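Side-chain contacts in putative glucoamylase (Bacteroides caccae ATCC 43185, PDB 4QT9), which probably hydrolyses glycosidic bonds of glucose-containing saccharides and folds as an alpha/alpha toroid: residues A[47-52]-A[112-117]; A[256-261]-A[292-297]; A[363-368]-A[384-389]. All blocks are in the same frame, centred on the assembly; numbering follows the deposited sequence. Where two conformers were deposited one is given.

Three contacts illustrate how loops, short strands and a helix are fastened together in an alpha/alpha toroid. They follow one another along the chain without interleaving, with centres 24 to 27 Å apart. Contact 1 and contact 2 lie on opposite sides of the chain's centre, their nearest atoms about 14 Å apart. Contact 3 touches contact 1, although their centres are 24 Å apart: strand 50-52 pairs antiparallel with strand 389-391, and CD2 of His-52 packs 3.4 Å from CG of Arg-389. An early part of the chain is thereby tied to a late one. Contacts 2 and 3 both fall within the putative glucoamylase family region, the former against helix 284-301, the latter at the C-terminal part of helix 352-364.

Contact 1 of 3, residues A[47-52]-A[112-117]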
loop_
_atom_site.group_PDB
_atom_site.type_symbol
_atom_site.label_atom_id
_atom_site.label_comp_id
_atom_site.label_asym_id
_atom_site.label_seq_id
_atom_site.Cartn_x
_atom_site.Cartn_y
_atom_site.Cartn_z
ATOM N N ALA A 47 6.390 11.413 1.811
ATOM C CA ALA A 47 4.990 11.486 2.125
ATOM C C ALA A 47 4.735 11.628 3.619
ATOM O O ALA A 47 5.114 10.740 4.395
ATOM C CB ALA A 47 4.294 10.223 1.609
ATOM N N PRO A 48 4.047 12.704 4.043
ATOM C CA PRO A 48 3.645 12.783 5.460
ATOM C C PRO A 48 2.548 11.750 5.723
ATOM O O PRO A 48 1.813 11.412 4.797
ATOM C CB PRO A 48 3.107 14.222 5.608
ATOM C CG PRO A 48 2.656 14.602 4.241
ATOM C CD PRO A 48 3.491 13.823 3.242
ATOM N N GLU A 49 2.428 11.254 6.966
ATOM C CA GLU A 49 1.393 10.294 7.340
ATOM C C GLU A 49 0.009 10.836 6.888
ATOM O O GLU A 49 -0.765 10.117 6.255
ATOM C CB GLU A 49 1.429 10.052 8.872
ATOM C CG GLU A 49 0.319 9.150 9.411
ATOM C CD GLU A 49 0.308 7.726 8.880
ATOM O OE1 GLU A 49 1.366 7.056 8.914
ATOM O OE2 GLU A 49 -0.772 7.272 8.444
ATOM N N ARG A 50 -0.244 12.127 7.162
ATOM C CA ARG A 50 -1.494 12.814 6.882
ATOM C C ARG A 50 -1.295 14.251 6.364
ATOM O O ARG A 50 -0.259 14.886 6.618
ATOM C CB ARG A 50 -2.359 12.854 8.164
ATOM C CG ARG A 50 -1.889 13.812 9.276
ATOM C CD ARG A 50 -2.480 13.436 10.618
ATOM N NE ARG A 50 -1.678 12.404 11.289
ATOM C CZ ARG A 50 -2.075 11.169 11.587
ATOM N NH1 ARG A 50 -3.296 10.750 11.250
ATOM N NH2 ARG A 50 -1.263 10.345 12.229
ATOM N N TYR A 51 -2.328 14.765 5.679
ATOM C CA TYR A 51 -2.408 16.137 5.189
ATOM C C TYR A 51 -3.804 16.662 5.495
ATOM O O TYR A 51 -4.794 16.084 5.038
ATOM C CB TYR A 51 -2.078 16.242 3.687
ATOM C CG TYR A 51 -1.908 17.677 3.239
ATOM C CD1 TYR A 51 -3.014 18.467 2.932
ATOM C CD2 TYR A 51 -0.652 18.258 3.169
ATOM C CE1 TYR A 51 -2.872 19.809 2.601
ATOM C CE2 TYR A 51 -0.493 19.598 2.832
ATOM C CZ TYR A 51 -1.605 20.369 2.535
ATOM O OH TYR A 51 -1.440 21.686 2.160
ATOM N N HIS A 52 -3.885 17.698 6.322
ATOM C CA HIS A 52 -5.168 18.293 6.721
ATOM C C HIS A 52 -5.306 19.668 6.089
ATOM O O HIS A 52 -4.539 20.577 6.417
ATOM C CB HIS A 52 -5.317 18.350 8.268
ATOM C CG HIS A 52 -5.332 16.987 8.931
ATOM N ND1 HIS A 52 -5.417 16.855 10.307
ATOM C CD2 HIS A 52 -5.313 15.748 8.386
ATOM C CE1 HIS A 52 -5.464 15.558 10.546
ATOM N NE2 HIS A 52 -5.417 14.850 9.420
ATOM N N TYR A 112 13.291 -0.144 8.071
ATOM C CA TYR A 112 12.891 1.218 8.408
ATOM C C TYR A 112 11.745 1.222 9.424
ATOM O O TYR A 112 10.943 0.278 9.468
ATOM C CB TYR A 112 12.533 2.005 7.144
ATOM C CG TYR A 112 13.754 2.387 6.332
ATOM C CD1 TYR A 112 14.566 3.454 6.715
ATOM C CD2 TYR A 112 14.122 1.659 5.203
ATOM C CE1 TYR A 112 15.680 3.826 5.961
ATOM C CE2 TYR A 112 15.250 2.005 4.455
ATOM C CZ TYR A 112 16.021 3.095 4.838
ATOM O OH TYR A 112 17.110 3.473 4.105
ATOM N N PRO A 113 11.655 2.277 10.286
ATOM C CA PRO A 113 10.523 2.330 11.236
ATOM C C PRO A 113 9.231 2.719 10.525
ATOM O O PRO A 113 9.286 3.161 9.371
ATOM C CB PRO A 113 10.930 3.456 12.184
ATOM C CG PRO A 113 11.723 4.391 11.321
ATOM C CD PRO A 113 12.505 3.492 10.404
ATOM N N HIS A 114 8.081 2.629 11.221
ATOM C CA HIS A 114 6.800 3.100 10.664
ATOM C C HIS A 114 6.870 4.601 10.321
ATOM O O HIS A 114 6.497 5.015 9.227
ATOM C CB HIS A 114 5.657 2.880 11.662
ATOM C CG HIS A 114 4.286 3.016 11.068
ATOM N ND1 HIS A 114 3.328 2.068 11.295
ATOM C CD2 HIS A 114 3.771 3.973 10.264
ATOM C CE1 HIS A 114 2.258 2.458 10.624
ATOM N NE2 HIS A 114 2.478 3.602 9.990
ATOM N N TRP A 115 7.401 5.395 11.248
ATOM C CA TRP A 115 7.501 6.853 11.112
ATOM C C TRP A 115 8.864 7.427 11.443
ATOM O O TRP A 115 9.544 6.923 12.328
ATOM C CB TRP A 115 6.546 7.515 12.122
ATOM C CG TRP A 115 5.073 7.402 11.879
ATOM C CD1 TRP A 115 4.440 7.340 10.671
ATOM C CD2 TRP A 115 4.043 7.573 12.865
ATOM N NE1 TRP A 115 3.076 7.394 10.847
ATOM C CE2 TRP A 115 2.802 7.549 12.185
ATOM C CE3 TRP A 115 4.048 7.753 14.265
ATOM C CZ2 TRP A 115 1.573 7.680 12.857
ATOM C CZ3 TRP A 115 2.834 7.927 14.925
ATOM C CH2 TRP A 115 1.616 7.882 14.226
ATOM N N TRP A 116 9.190 8.555 10.811
ATOM C CA TRP A 116 10.277 9.470 11.155
ATOM C C TRP A 116 9.754 10.882 11.185
ATOM O O TRP A 116 8.753 11.204 10.539
ATOM C CB TRP A 116 11.466 9.492 10.165
ATOM C CG TRP A 116 12.025 8.219 9.645
ATOM C CD1 TRP A 116 13.124 7.559 10.115
ATOM C CD2 TRP A 116 11.696 7.610 8.392
ATOM N NE1 TRP A 116 13.436 6.508 9.283
ATOM C CE2 TRP A 116 12.588 6.531 8.203
ATOM C CE3 TRP A 116 10.678 7.823 7.441
ATOM C CZ2 TRP A 116 12.527 5.704 7.080
ATOM C CZ3 TRP A 116 10.612 6.989 6.340
ATOM C CH2 TRP A 116 11.544 5.959 6.158
ATOM N N TYR A 117 10.513 11.756 11.814
ATOM C CA TYR A 117 10.355 13.196 11.706
ATOM C C TYR A 117 11.125 13.508 10.437
ATOM O O TYR A 117 12.302 13.148 10.351
ATOM C CB TYR A 117 10.907 13.909 12.949
ATOM C CG TYR A 117 10.188 13.536 14.226
ATOM C CD1 TYR A 117 8.980 14.137 14.569
ATOM C CD2 TYR A 117 10.754 12.640 15.130
ATOM C CE1 TYR A 117 8.323 13.818 15.759
ATOM C CE2 TYR A 117 10.113 12.319 16.327
ATOM C CZ TYR A 117 8.898 12.911 16.638
ATOM O OH TYR A 117 8.272 12.603 17.829
#
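Glu-49 holds CG opposite its own backbone N (chi1 175°) and then bends at chi2, a shape that carries its carboxylate to the pyrrole edge of Trp-115. There NE1 of Trp-115 donates a hydrogen bond of 2.6 Å to OE1 of Glu-49. The bond is nearly straight, 173° at the hydrogen, and OE1 lies in the indole plane. On the carboxylate the donor comes to the anti side, somewhat out of plane; the two planes are turned 63° from each other. CG of Glu-49 lies along the same edge of the indole, 4.0 Å from CZ2 of Trp-115.

Two further groups frame this pair. The His-114 ring turns an edge to OE1 of Glu-49, its NE2 3.8 Å away, and NH2 of Arg-50 stands 3.9 Å from CZ2 of Trp-115. The Arg-50 guanidinium lays one face over CG of Glu-49, while its NE forms a salt bridge with Asp-61 and its NH1 a hydrogen bond with Tyr-320. An acetate near His-114, probably from the crystallisation liquor, may mark a pocket. The arrangement joins the loop leading into strand 50-52 to strand 115-117, strands of two separate small sheets in an alpha/alpha toroid.

Contact 2 of 3, residues A[256-261]-A[292-297]; sequences TEAGPL and TLVNRA
The loop 256-261 runs beside helix segment 292-297 and meets it at two points, where CA of Ala-258 lies 7.7 Å from CA of Val-294 and CA of Leu-261 lies 6.5 Å from CA of Thr-292. Leu-261 does most of the packing, and its two methyls divide the work. CD1 of Leu-261 presses on the helix backbone, 3.7 Å from CA of Thr-292, whereas its CD2 rests 3.8 Å from CG of Asn-295. CG of Leu-261 lies roughly anti to its backbone N (chi1 -152°) and chi2 stands at 33°, well off a staggered value, with the fork lying across Thr-292 and Asn-295.

At the other point the contact is small and wholly apolar: CB of Ala-258 touches CG1 of Val-294 at 3.9 Å. Val-294 also packs on Val-244 and Ile-247, and Ala-258 on Leu-249, so this methyl pair is part of a wider hydrophobic layer against strands 239-244 and 247-251.

Between the two points a polar link is buried. Water 1 accepts from ND2 of Asn-295 at 2.9 Å and donates to the carbonyl O of Gly-259 at 3.0 Å, while OD1 of Asn-295 takes the backbone N-H of Leu-316. Both ends of the amide are thus engaged, which should fix its rotation. Further back, OG1 of Thr-256 accepts from N of Ala-258 in an ST turn at the start of the segment. The whole is a loop docked on helix 284-301 of the alpha/alpha toroid by leucine packing and a buried water bridge.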
loop_
_atom_site.group_PDB
_atom_site.type_symbol
_atom_site.label_atom_id
_atom_site.label_comp_id
_atom_site.label_asym_id
_atom_site.label_seq_id
_atom_site.Cartn_x
_atom_site.Cartn_y
_atom_site.Cartn_z
ATOM N N THR A 256 -11.080 -12.668 10.503
ATOM C CA THR A 256 -12.252 -12.186 9.778
ATOM C C THR A 256 -12.655 -13.141 8.638
ATOM O O THR A 256 -11.846 -13.978 8.217
ATOM C CB THR A 256 -11.992 -10.755 9.253
ATOM O OG1 THR A 256 -13.157 -10.284 8.579
ATOM C CG2 THR A 256 -10.763 -10.647 8.342
ATOM N N GLU A 257 -13.932 -13.045 8.168
ATOM C CA GLU A 257 -14.396 -13.830 7.024
ATOM C C GLU A 257 -13.934 -13.136 5.724
ATOM O O GLU A 257 -13.780 -13.788 4.702
ATOM C CB GLU A 257 -15.939 -14.003 7.029
ATOM C CG GLU A 257 -16.510 -15.079 7.933
ATOM C CD GLU A 257 -17.885 -15.604 7.512
ATOM O OE1 GLU A 257 -18.921 -15.029 7.932
ATOM O OE2 GLU A 257 -17.911 -16.515 6.649
ATOM N N ALA A 258 -13.755 -11.805 5.764
ATOM C CA ALA A 258 -13.342 -10.968 4.617
ATOM C C ALA A 258 -12.761 -9.650 5.131
ATOM O O ALA A 258 -13.450 -8.849 5.764
ATOM C CB ALA A 258 -14.527 -10.714 3.682
ATOM N N GLY A 259 -11.488 -9.438 4.890
ATOM C CA GLY A 259 -10.827 -8.249 5.413
ATOM C C GLY A 259 -11.189 -6.935 4.744
ATOM O O GLY A 259 -11.918 -6.903 3.737
ATOM N N PRO A 260 -10.618 -5.831 5.282
ATOM C CA PRO A 260 -10.795 -4.512 4.637
ATOM C C PRO A 260 -10.173 -4.575 3.240
ATOM O O PRO A 260 -9.203 -5.332 3.017
ATOM C CB PRO A 260 -10.072 -3.550 5.580
ATOM C CG PRO A 260 -9.109 -4.380 6.309
ATOM C CD PRO A 260 -9.728 -5.736 6.453
ATOM N N LEU A 261 -10.756 -3.832 2.288
ATOM C CA LEU A 261 -10.356 -3.939 0.889
ATOM C C LEU A 261 -8.859 -3.627 0.613
ATOM O O LEU A 261 -8.330 -4.198 -0.342
ATOM C CB LEU A 261 -11.285 -3.116 -0.027
ATOM C CG LEU A 261 -11.424 -3.622 -1.482
ATOM C CD1 LEU A 261 -11.335 -5.127 -1.589
ATOM C CD2 LEU A 261 -12.682 -3.107 -2.124
ATOM N N THR A 292 -13.112 -7.914 -3.563
ATOM C CA THR A 292 -13.677 -6.638 -4.010
ATOM C C THR A 292 -15.181 -6.813 -4.155
ATOM O O THR A 292 -15.960 -5.964 -3.691
ATOM C CB THR A 292 -13.019 -6.149 -5.342
ATOM O OG1 THR A 292 -11.614 -6.038 -5.177
ATOM C CG2 THR A 292 -13.547 -4.806 -5.800
ATOM N N LEU A 293 -15.593 -7.941 -4.777
ATOM C CA LEU A 293 -17.004 -8.178 -5.032
ATOM C C LEU A 293 -17.790 -8.392 -3.741
ATOM O O LEU A 293 -18.924 -7.911 -3.653
ATOM C CB LEU A 293 -17.223 -9.291 -6.032
ATOM C CG LEU A 293 -16.742 -8.956 -7.446
ATOM C CD1 LEU A 293 -16.791 -10.183 -8.334
ATOM C CD2 LEU A 293 -17.534 -7.823 -8.052
ATOM N N VAL A 294 -17.156 -9.015 -2.722
ATOM C CA VAL A 294 -17.744 -9.204 -1.389
ATOM C C VAL A 294 -18.002 -7.820 -0.754
ATOM O O VAL A 294 -19.075 -7.582 -0.214
ATOM C CB VAL A 294 -16.844 -10.089 -0.480
ATOM C CG1 VAL A 294 -17.178 -9.901 1.001
ATOM C CG2 VAL A 294 -16.946 -11.557 -0.874
ATOM N N ASN A 295 -17.014 -6.926 -0.844
ATOM C CA ASN A 295 -17.058 -5.567 -0.301
ATOM C C ASN A 295 -18.228 -4.791 -0.887
ATOM O O ASN A 295 -19.012 -4.214 -0.143
ATOM C CB ASN A 295 -15.726 -4.848 -0.604
ATOM C CG ASN A 295 -15.455 -3.720 0.341
ATOM O OD1 ASN A 295 -16.029 -2.634 0.217
ATOM N ND2 ASN A 295 -14.660 -3.995 1.371
ATOM N N ARG A 296 -18.350 -4.816 -2.227
ATOM C CA ARG A 296 -19.389 -4.159 -3.011
ATOM C C ARG A 296 -20.770 -4.772 -2.679
ATOM O O ARG A 296 -21.726 -4.024 -2.446
ATOM C CB ARG A 296 -19.055 -4.291 -4.507
ATOM C CG ARG A 296 -20.121 -3.712 -5.440
ATOM C CD ARG A 296 -19.808 -4.004 -6.891
ATOM N NE ARG A 296 -20.857 -3.526 -7.783
ATOM C CZ ARG A 296 -21.888 -4.266 -8.178
ATOM N NH1 ARG A 296 -22.024 -5.512 -7.749
ATOM N NH2 ARG A 296 -22.803 -3.757 -8.985
ATOM N N ALA A 297 -20.858 -6.116 -2.630
ATOM C CA ALA A 297 -22.105 -6.817 -2.315
ATOM C C ALA A 297 -22.625 -6.400 -0.957
ATOM O O ALA A 297 -23.822 -6.150 -0.850
ATOM C CB ALA A 297 -21.900 -8.325 -2.361
HETATM O O HOH W 1 -13.450 -6.569 1.169
#

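Contact 3 of 3, residues A[363-368]-A[384-389]; sequences YNMGDK and NWYPQR
Lys-368 and Tyr-386 form a CH-pi contact at the surface of the alpha/alpha toroid, joining the turn that follows helix 352-364 to the loop that leads into strand 389-391. The chain leaves helical geometry at Gly-366, whose positive phi of 87° favours glycine, and soon afterwards brings Lys-368 beside the tyrosine. There CG of Lys-368 takes the crowded position between backbone N and carbonyl carbon (chi1 82°), and the rest of the chain extends across one face of the ring. CD of Lys-368 sits above the ring centre, 4.3 Å from the centroid of Tyr-386 and only 12° off its normal. Farther along, CE of Lys-368 comes within 3.5 Å of CE1 of Tyr-386, so the methylene run lies on the ring while the amino group is carried to the phenol end.

Met-365, present as selenomethionine, adds its terminal methyl: CE of Met-365 approaches CE1 of Tyr-386 to 3.9 Å, the two side chains crossing at about a right angle. With an alanine here instead of Tyr-386, the lysine methylenes would probably lose the surface they lie on and be freer to turn, and the methyl of Met-365 would lose one of its contacts. The backbones are joined through solvent: water 3 donates to O of Lys-368 and to O of Tyr-386, each at 2.7 Å, and accepts from NE2 of Gln-388 at 3.1 Å.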
loop_
_atom_site.group_PDB
_atom_site.type_symbol
_atom_site.label_atom_id
_atom_site.label_comp_id
_atom_site.label_asym_id
_atom_site.label_seq_id
_atom_site.Cartn_x
_atom_site.Cartn_y
_atom_site.Cartn_z
ATOM N N TYR A 363 -16.715 11.861 -7.993
ATOM C CA TYR A 363 -16.355 13.100 -8.683
ATOM C C TYR A 363 -17.574 14.032 -8.805
ATOM O O TYR A 363 -17.452 15.225 -8.553
ATOM C CB TYR A 363 -15.795 12.774 -10.071
ATOM C CG TYR A 363 -15.240 13.980 -10.792
ATOM C CD1 TYR A 363 -13.986 14.493 -10.471
ATOM C CD2 TYR A 363 -15.990 14.644 -11.761
ATOM C CE1 TYR A 363 -13.499 15.649 -11.085
ATOM C CE2 TYR A 363 -15.511 15.797 -12.385
ATOM C CZ TYR A 363 -14.268 16.297 -12.043
ATOM O OH TYR A 363 -13.793 17.420 -12.679
ATOM N N ASN A 364 -18.754 13.488 -9.128
ATOM C CA ASN A 364 -19.971 14.295 -9.282
ATOM C C ASN A 364 -20.509 14.861 -7.954
ATOM O O ASN A 364 -21.299 15.807 -7.992
ATOM C CB ASN A 364 -21.056 13.507 -10.007
ATOM C CG ASN A 364 -20.789 13.372 -11.490
ATOM O OD1 ASN A 364 -20.185 14.251 -12.134
ATOM N ND2 ASN A 364 -21.252 12.271 -12.071
HETATM N N MSE A 365 -20.038 14.349 -6.793
HETATM C CA MSE A 365 -20.442 14.879 -5.482
HETATM C C MSE A 365 -19.806 16.245 -5.209
HETATM O O MSE A 365 -20.224 16.941 -4.287
HETATM C CB MSE A 365 -20.101 13.908 -4.365
HETATM C CG MSE A 365 -21.139 12.847 -4.178
HETATM SE SE MSE A 365 -20.411 11.501 -3.014
HETATM C CE MSE A 365 -20.922 12.235 -1.311
ATOM N N GLY A 366 -18.808 16.610 -6.009
ATOM C CA GLY A 366 -18.168 17.920 -5.948
ATOM C C GLY A 366 -17.030 18.077 -4.974
ATOM O O GLY A 366 -16.447 17.092 -4.509
ATOM N N ASP A 367 -16.723 19.337 -4.657
ATOM C CA ASP A 367 -15.620 19.748 -3.782
ATOM C C ASP A 367 -15.691 19.145 -2.378
ATOM O O ASP A 367 -14.644 18.978 -1.761
ATOM C CB ASP A 367 -15.539 21.283 -3.679
ATOM C CG ASP A 367 -15.245 22.000 -4.993
ATOM O OD1 ASP A 367 -14.936 21.311 -6.003
ATOM O OD2 ASP A 367 -15.307 23.249 -5.015
ATOM N N LYS A 368 -16.892 18.813 -1.872
ATOM C CA LYS A 368 -17.010 18.242 -0.530
ATOM C C LYS A 368 -16.233 16.892 -0.400
ATOM O O LYS A 368 -15.819 16.570 0.713
ATOM C CB LYS A 368 -18.492 18.103 -0.107
ATOM C CG LYS A 368 -19.213 16.866 -0.617
ATOM C CD LYS A 368 -20.706 17.067 -0.599
ATOM C CE LYS A 368 -21.422 15.771 -0.610
ATOM N NZ LYS A 368 -22.863 15.938 -0.826
ATOM N N ASN A 384 -23.267 13.367 7.734
ATOM C CA ASN A 384 -22.915 14.620 7.035
ATOM C C ASN A 384 -21.490 15.054 7.456
ATOM O O ASN A 384 -21.219 16.214 7.774
ATOM C CB ASN A 384 -23.982 15.728 7.249
ATOM C CG ASN A 384 -25.284 15.324 6.631
ATOM O OD1 ASN A 384 -26.258 14.998 7.327
ATOM N ND2 ASN A 384 -25.258 15.119 5.322
ATOM N N TRP A 385 -20.595 14.057 7.480
ATOM C CA TRP A 385 -19.218 14.180 7.891
ATOM C C TRP A 385 -18.342 14.117 6.632
ATOM O O TRP A 385 -18.238 13.067 6.017
ATOM C CB TRP A 385 -18.921 13.051 8.903
ATOM C CG TRP A 385 -17.486 12.959 9.337
ATOM C CD1 TRP A 385 -16.824 13.799 10.186
ATOM C CD2 TRP A 385 -16.551 11.936 8.969
ATOM N NE1 TRP A 385 -15.529 13.358 10.370
ATOM C CE2 TRP A 385 -15.340 12.210 9.642
ATOM C CE3 TRP A 385 -16.624 10.801 8.136
ATOM C CZ2 TRP A 385 -14.193 11.415 9.477
ATOM C CZ3 TRP A 385 -15.497 10.011 7.985
ATOM C CH2 TRP A 385 -14.293 10.328 8.634
ATOM N N TYR A 386 -17.785 15.254 6.211
ATOM C CA TYR A 386 -16.947 15.372 5.000
ATOM C C TYR A 386 -15.571 16.004 5.340
ATOM O O TYR A 386 -15.312 17.159 4.991
ATOM C CB TYR A 386 -17.690 16.177 3.913
ATOM C CG TYR A 386 -18.985 15.525 3.469
ATOM C CD1 TYR A 386 -18.985 14.518 2.509
ATOM C CD2 TYR A 386 -20.216 15.946 3.976
ATOM C CE1 TYR A 386 -20.173 13.892 2.112
ATOM C CE2 TYR A 386 -21.416 15.339 3.573
ATOM C CZ TYR A 386 -21.385 14.320 2.632
ATOM O OH TYR A 386 -22.538 13.728 2.185
ATOM N N PRO A 387 -14.676 15.249 6.026
ATOM C CA PRO A 387 -13.376 15.821 6.398
ATOM C C PRO A 387 -12.499 16.160 5.195
ATOM O O PRO A 387 -12.420 15.411 4.231
ATOM C CB PRO A 387 -12.726 14.723 7.255
ATOM C CG PRO A 387 -13.380 13.459 6.797
ATOM C CD PRO A 387 -14.805 13.860 6.513
ATOM N N GLN A 388 -11.854 17.300 5.255
ATOM C CA GLN A 388 -10.972 17.727 4.187
ATOM C C GLN A 388 -9.570 17.270 4.580
ATOM O O GLN A 388 -8.683 18.076 4.872
ATOM C CB GLN A 388 -11.119 19.236 3.957
ATOM C CG GLN A 388 -12.581 19.621 3.684
ATOM C CD GLN A 388 -12.716 20.946 3.002
ATOM O OE1 GLN A 388 -11.952 21.887 3.252
ATOM N NE2 GLN A 388 -13.745 21.065 2.167
ATOM N N ARG A 389 -9.408 15.921 4.670
ATOM C CA ARG A 389 -8.181 15.276 5.141
ATOM C C ARG A 389 -7.779 14.140 4.244
ATOM O O ARG A 389 -8.619 13.488 3.614
ATOM C CB ARG A 389 -8.354 14.773 6.595
ATOM C CG ARG A 389 -8.563 15.937 7.589
ATOM C CD ARG A 389 -9.011 15.518 8.963
ATOM N NE ARG A 389 -8.931 16.656 9.878
ATOM C CZ ARG A 389 -8.956 16.576 11.206
ATOM N NH1 ARG A 389 -9.098 15.400 11.807
ATOM N NH2 ARG A 389 -8.838 17.673 11.945
HETATM O O HOH W 2 -14.700 14.198 2.721
HETATM O O HOH W 3 -15.390 18.467 2.574
#